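Local coordinates for protein endoglucanase (Uncultured bacterium, PDB 3X17) that probably hydrolyses internal beta-1,4-glucosidic bonds in cellulose, as a family 9 glycoside hydrolase with an N-terminal Ig-like domain, at residues A372-V377 with K442-L447; S435-L440 with I543-P548. All coordinates share one frame; numbering follows the deposited sequence.

Interaction 1 (A372-V377 with K442-L447); sequences APVSWV and KGMLLL. With CA (calcium ion), chain E.
The amine of Lys442, whose chain passes alongside Pro373, hydrogen-bonds through NZ to Pro425 O; its ion pair with Glu438 is long and weak. The lysine runs extended beyond CG, and Lys442 CG lies 3.7 Å from Pro373 CG, the two side chains pointing the same way. Leu445 meets the proline at about a right angle. It holds its CG anti to its own carbonyl carbon (chi1 -51°), which carries Leu445 CD1 to 3.5 Å from Pro373 CA; the same methyl lies 3.7 Å from Pro373 CG. An alanine in place of Leu445 removes CG and both methyls and would probably open a gap beside the proline ring. On the other flank, Val374 CG2 approaches Met444 SD at 4.1 Å, a looser apolar contact. No hydrogen bond joins the two segments. Further along the loop, Val377 O binds a calcium ion at 2.4 Å, with Asp333, Asp335, Asp338, Asp339 and a water also coordinating, so the loop is anchored at one end by metal and near the other by apolar packing. Within the (alpha/alpha)6 barrel the contact sets helix 435-452 against the loop between helices 354-366 and 381-390; helix 184-200 touches Val374 and Met444 through Gln193, and helix 543-558 touches Met444.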
loop_
_atom_site.group_PDB
_atom_site.type_symbol
_atom_site.label_atom_id
_atom_site.label_comp_id
_atom_site.label_asym_id
_atom_site.label_seq_id
_atom_site.Cartn_x
_atom_site.Cartn_y
_atom_site.Cartn_z
ATOM N N ALA A 372 -13.330 -2.049 7.529
ATOM C CA ALA A 372 -12.475 -0.865 7.458
ATOM C C ALA A 372 -11.427 -1.099 6.389
ATOM O O ALA A 372 -11.255 -2.239 5.942
ATOM C CB ALA A 372 -11.839 -0.592 8.815
ATOM N N PRO A 373 -10.810 -0.017 5.885
ATOM C CA PRO A 373 -9.811 -0.188 4.817
ATOM C C PRO A 373 -8.727 -1.127 5.376
ATOM O O PRO A 373 -8.487 -1.130 6.581
ATOM C CB PRO A 373 -9.240 1.222 4.636
ATOM C CG PRO A 373 -10.315 2.161 5.170
ATOM C CD PRO A 373 -11.118 1.399 6.177
ATOM N N VAL A 374 -8.200 -2.007 4.544
ATOM C CA VAL A 374 -7.207 -2.993 4.987
ATOM C C VAL A 374 -5.997 -2.297 5.577
ATOM O O VAL A 374 -5.467 -1.332 4.984
ATOM C CB VAL A 374 -6.775 -3.868 3.798
ATOM C CG1 VAL A 374 -5.508 -4.660 4.137
ATOM C CG2 VAL A 374 -7.949 -4.772 3.388
ATOM N N SER A 375 -5.649 -2.690 6.806
ATOM C CA SER A 375 -4.468 -2.146 7.500
ATOM C C SER A 375 -3.826 -3.247 8.366
ATOM O O SER A 375 -4.430 -4.285 8.572
ATOM C CB SER A 375 -4.895 -0.966 8.406
ATOM O OG SER A 375 -5.525 -1.462 9.576
ATOM N N TRP A 376 -2.603 -3.019 8.849
ATOM C CA TRP A 376 -1.943 -3.948 9.780
ATOM C C TRP A 376 -2.639 -4.076 11.136
ATOM O O TRP A 376 -2.427 -5.058 11.857
ATOM C CB TRP A 376 -0.461 -3.592 9.967
ATOM C CG TRP A 376 -0.198 -2.238 10.594
ATOM C CD1 TRP A 376 0.172 -1.087 9.937
ATOM C CD2 TRP A 376 -0.171 -1.917 11.994
ATOM N NE1 TRP A 376 0.310 -0.050 10.834
ATOM C CE2 TRP A 376 0.116 -0.531 12.101
ATOM C CE3 TRP A 376 -0.445 -2.639 13.156
ATOM C CZ2 TRP A 376 0.208 0.133 13.332
ATOM C CZ3 TRP A 376 -0.357 -1.977 14.399
ATOM C CH2 TRP A 376 -0.027 -0.604 14.469
ATOM N N VAL A 377 -3.514 -3.133 11.459
ATOM C CA VAL A 377 -4.376 -3.273 12.642
ATOM C C VAL A 377 -5.552 -4.210 12.349
ATOM O O VAL A 377 -5.758 -5.223 13.045
ATOM C CB VAL A 377 -4.890 -1.907 13.118
ATOM C CG1 VAL A 377 -5.893 -2.067 14.248
ATOM C CG2 VAL A 377 -3.711 -1.021 13.585
ATOM N N LYS A 442 -8.536 2.828 0.775
ATOM C CA LYS A 442 -9.926 3.220 0.528
ATOM C C LYS A 442 -10.313 3.104 -0.946
ATOM O O LYS A 442 -11.453 2.767 -1.265
ATOM C CB LYS A 442 -10.214 4.639 1.032
ATOM C CG LYS A 442 -10.287 4.758 2.539
ATOM C CD LYS A 442 -10.395 6.253 2.975
ATOM C CE LYS A 442 -10.813 6.346 4.464
ATOM N NZ LYS A 442 -11.010 7.772 4.923
ATOM N N GLY A 443 -9.354 3.366 -1.832
ATOM C CA GLY A 443 -9.485 3.024 -3.233
ATOM C C GLY A 443 -9.811 1.556 -3.419
ATOM O O GLY A 443 -10.693 1.186 -4.208
ATOM N N MET A 444 -9.097 0.722 -2.675
ATOM C CA MET A 444 -9.338 -0.721 -2.666
ATOM C C MET A 444 -10.766 -1.078 -2.218
ATOM O O MET A 444 -11.374 -1.919 -2.823
ATOM C CB MET A 444 -8.297 -1.451 -1.798
ATOM C CG MET A 444 -8.368 -2.986 -1.892
ATOM S SD MET A 444 -7.411 -3.779 -0.572
ATOM C CE MET A 444 -5.749 -3.268 -0.981
ATOM N N LEU A 445 -11.311 -0.430 -1.193
ATOM C CA LEU A 445 -12.703 -0.724 -0.818
ATOM C C LEU A 445 -13.713 -0.326 -1.897
ATOM O O LEU A 445 -14.684 -1.059 -2.134
ATOM C CB LEU A 445 -13.107 -0.129 0.538
ATOM C CG LEU A 445 -12.201 -0.408 1.743
ATOM C CD1 LEU A 445 -12.699 0.380 2.939
ATOM C CD2 LEU A 445 -12.079 -1.897 2.051
ATOM N N LEU A 446 -13.467 0.794 -2.578
ATOM C CA LEU A 446 -14.273 1.165 -3.754
ATOM C C LEU A 446 -14.214 0.082 -4.827
ATOM O O LEU A 446 -15.253 -0.362 -5.312
ATOM C CB LEU A 446 -13.812 2.496 -4.357
ATOM C CG LEU A 446 -13.993 3.704 -3.438
ATOM C CD1 LEU A 446 -13.104 4.862 -3.898
ATOM C CD2 LEU A 446 -15.459 4.134 -3.405
ATOM N N LEU A 447 -13.018 -0.431 -5.102
ATOM C CA LEU A 447 -12.891 -1.473 -6.079
ATOM C C LEU A 447 -13.525 -2.784 -5.637
ATOM O O LEU A 447 -13.957 -3.558 -6.480
ATOM C CB LEU A 447 -11.433 -1.686 -6.493
ATOM C CG LEU A 447 -10.786 -0.534 -7.270
ATOM C CD1 LEU A 447 -9.294 -0.793 -7.495
ATOM C CD2 LEU A 447 -11.509 -0.244 -8.584
HETATM CA CA CA E . -6.025 -6.770 14.875
HETATM O O HOH W 1 -7.719 -5.048 15.474
#

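Interaction 2 (S435-L440 with I543-P548); sequences SNKEAL and IDYNAP
Lys437 lays the aliphatic part of its side chain against Asp544, Tyr545 and Pro548, joining two helices of the (alpha/alpha)6 barrel that gives family 9 glycoside hydrolases their catalytic domain. Over these segments the axes come within 8.5 Å and their N-to-C directions differ by 27°. Packing is tight around the root of the lysine. Its CG stands anti to the backbone N (chi1 177°), which brings Lys437 CG to 3.3 Å from Asp544 O and 3.8 Å from Pro548 CG. Asp544 O sits where a regular helix would receive the N-H of residue 548; proline has none, the helix kinks there, and the methylene of the lysine lies against that carbonyl instead. Lys437 CB meets the Tyr545 ring obliquely, 3.5 Å from Tyr545 CD1. One turn further on, Leu440 CB faces Pro548 CB at 4.0 Å, a purely apolar contact that continues the seam toward the C-terminal ends of the segments. Elsewhere on the two helices, Asn436 ND2 bonds to Val508 O, while Asn546, pointing away from the contact, reaches Leu507 N, Gly505 O and Ala123 O.

The other margin is looser and hydrated. Past CG the lysine bends at each of its remaining torsions, and its amine turns toward the Asp544 carboxylate without making a salt bridge. Lys437 NZ stands 4.3 Å from Asp544 OD2, too far for one, and no direct hydrogen bond spans the two helices here. A water beside the pair bridges them, accepting from Lys437 NZ at 2.8 Å and donating to Asp544 OD2 at 2.7 Å.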
loop_
_atom_site.group_PDB
_atom_site.type_symbol
_atom_site.label_atom_id
_atom_site.label_comp_id
_atom_site.label_asym_id
_atom_site.label_seq_id
_atom_site.Cartn_x
_atom_site.Cartn_y
_atom_site.Cartn_z
ATOM N N SER A 435 -1.119 8.399 5.552
ATOM C CA SER A 435 -2.308 8.867 4.871
ATOM C C SER A 435 -2.391 8.445 3.395
ATOM O O SER A 435 -3.463 8.124 2.908
ATOM C CB SER A 435 -2.477 10.380 5.028
ATOM O OG SER A 435 -1.560 11.048 4.192
ATOM N N ASN A 436 -1.268 8.451 2.685
ATOM C CA ASN A 436 -1.267 7.941 1.323
ATOM C C ASN A 436 -1.748 6.496 1.224
ATOM O O ASN A 436 -2.541 6.137 0.354
ATOM C CB ASN A 436 0.126 8.061 0.726
ATOM C CG ASN A 436 0.484 9.498 0.390
ATOM O OD1 ASN A 436 -0.369 10.383 0.443
ATOM N ND2 ASN A 436 1.739 9.734 0.043
ATOM N N LYS A 437 -1.276 5.661 2.131
ATOM C CA LYS A 437 -1.663 4.264 2.126
ATOM C C LYS A 437 -3.175 4.134 2.370
ATOM O O LYS A 437 -3.883 3.366 1.696
ATOM C CB LYS A 437 -0.863 3.508 3.193
ATOM C CG LYS A 437 -1.231 2.018 3.327
ATOM C CD LYS A 437 -2.368 1.841 4.287
ATOM C CE LYS A 437 -1.959 2.286 5.710
ATOM N NZ LYS A 437 -2.667 1.424 6.750
ATOM N N GLU A 438 -3.656 4.888 3.345
ATOM C CA GLU A 438 -5.076 4.947 3.694
ATOM C C GLU A 438 -5.961 5.385 2.511
ATOM O O GLU A 438 -7.023 4.790 2.274
ATOM C CB GLU A 438 -5.275 5.880 4.915
ATOM C CG GLU A 438 -6.725 6.075 5.324
ATOM C CD GLU A 438 -6.902 6.961 6.563
ATOM O OE1 GLU A 438 -5.981 7.030 7.417
ATOM O OE2 GLU A 438 -8.002 7.532 6.711
ATOM N N ALA A 439 -5.488 6.363 1.733
ATOM C CA ALA A 439 -6.176 6.766 0.497
ATOM C C ALA A 439 -6.303 5.572 -0.432
ATOM O O ALA A 439 -7.381 5.307 -0.987
ATOM C CB ALA A 439 -5.420 7.872 -0.204
ATOM N N LEU A 440 -5.182 4.914 -0.685
ATOM C CA LEU A 440 -5.178 3.855 -1.675
ATOM C C LEU A 440 -5.966 2.648 -1.169
ATOM O O LEU A 440 -6.648 1.972 -1.948
ATOM C CB LEU A 440 -3.753 3.479 -2.056
ATOM C CG LEU A 440 -3.059 4.417 -3.053
ATOM C CD1 LEU A 440 -1.544 4.165 -2.983
ATOM C CD2 LEU A 440 -3.563 4.181 -4.498
ATOM N N ILE A 543 6.446 -1.162 3.321
ATOM C CA ILE A 543 5.925 -2.257 2.514
ATOM C C ILE A 543 4.381 -2.264 2.503
ATOM O O ILE A 543 3.769 -2.633 1.498
ATOM C CB ILE A 543 6.466 -3.645 2.965
ATOM C CG1 ILE A 543 6.173 -3.901 4.448
ATOM C CG2 ILE A 543 7.961 -3.773 2.637
ATOM C CD1 ILE A 543 6.458 -5.335 4.910
ATOM N N ASP A 544 3.756 -1.916 3.631
ATOM C CA ASP A 544 2.289 -1.913 3.666
ATOM C C ASP A 544 1.676 -0.697 2.941
ATOM O O ASP A 544 0.484 -0.677 2.660
ATOM C CB ASP A 544 1.744 -2.080 5.094
ATOM C CG ASP A 544 2.069 -0.901 5.988
ATOM O OD1 ASP A 544 3.231 -0.457 5.965
ATOM O OD2 ASP A 544 1.167 -0.414 6.717
ATOM N N TYR A 545 2.504 0.275 2.564
ATOM C CA TYR A 545 2.023 1.402 1.777
ATOM C C TYR A 545 1.966 0.987 0.307
ATOM O O TYR A 545 1.017 1.301 -0.395
ATOM C CB TYR A 545 2.949 2.607 1.900
ATOM C CG TYR A 545 3.132 3.164 3.302
ATOM C CD1 TYR A 545 2.298 2.775 4.370
ATOM C CD2 TYR A 545 4.026 4.205 3.515
ATOM C CE1 TYR A 545 2.438 3.373 5.636
ATOM C CE2 TYR A 545 4.197 4.769 4.752
ATOM C CZ TYR A 545 3.428 4.348 5.812
ATOM O OH TYR A 545 3.586 5.006 7.004
ATOM N N ASN A 546 2.994 0.271 -0.129
ATOM C CA ASN A 546 3.113 -0.190 -1.494
ATOM C C ASN A 546 2.090 -1.247 -1.883
ATOM O O ASN A 546 1.805 -1.449 -3.064
ATOM C CB ASN A 546 4.543 -0.671 -1.762
ATOM C CG ASN A 546 5.379 0.395 -2.453
ATOM O OD1 ASN A 546 5.509 1.491 -1.928
ATOM N ND2 ASN A 546 5.760 0.149 -3.715
ATOM N N ALA A 547 1.567 -1.945 -0.888
ATOM C CA ALA A 547 0.675 -3.074 -1.146
ATOM C C ALA A 547 -0.637 -2.615 -1.794
ATOM O O ALA A 547 -1.043 -3.164 -2.795
ATOM C CB ALA A 547 0.406 -3.834 0.139
ATOM N N PRO A 548 -1.310 -1.600 -1.215
ATOM C CA PRO A 548 -2.532 -1.160 -1.896
ATOM C C PRO A 548 -2.218 -0.369 -3.165
ATOM O O PRO A 548 -3.064 -0.283 -4.061
ATOM C CB PRO A 548 -3.232 -0.267 -0.844
ATOM C CG PRO A 548 -2.111 0.192 0.068
ATOM C CD PRO A 548 -1.151 -0.975 0.115
HETATM O O HOH W 2 -1.457 -1.057 6.684
#

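How the interactions relate
Both contacts use helix 435-452, on successive turns: its first part pairs with helix 543-558 in interaction 2, its next with the calcium-binding loop in interaction 1. Interaction 2 is the buried one, its centre about 3 Å from the centre of the chain; interaction 1, about 9 Å from that point, is only partly buried. Helix against loop relies on aliphatic contacts, with its metal at the far end of the loop, whereas helix against helix combines a proline kink with a water-bridged charge pair. The two meet directly: Met444 CE packs on Pro548 CB at 3.9 Å, and Trp376 CD1 lies 3.4 Å from Asp544 OD2.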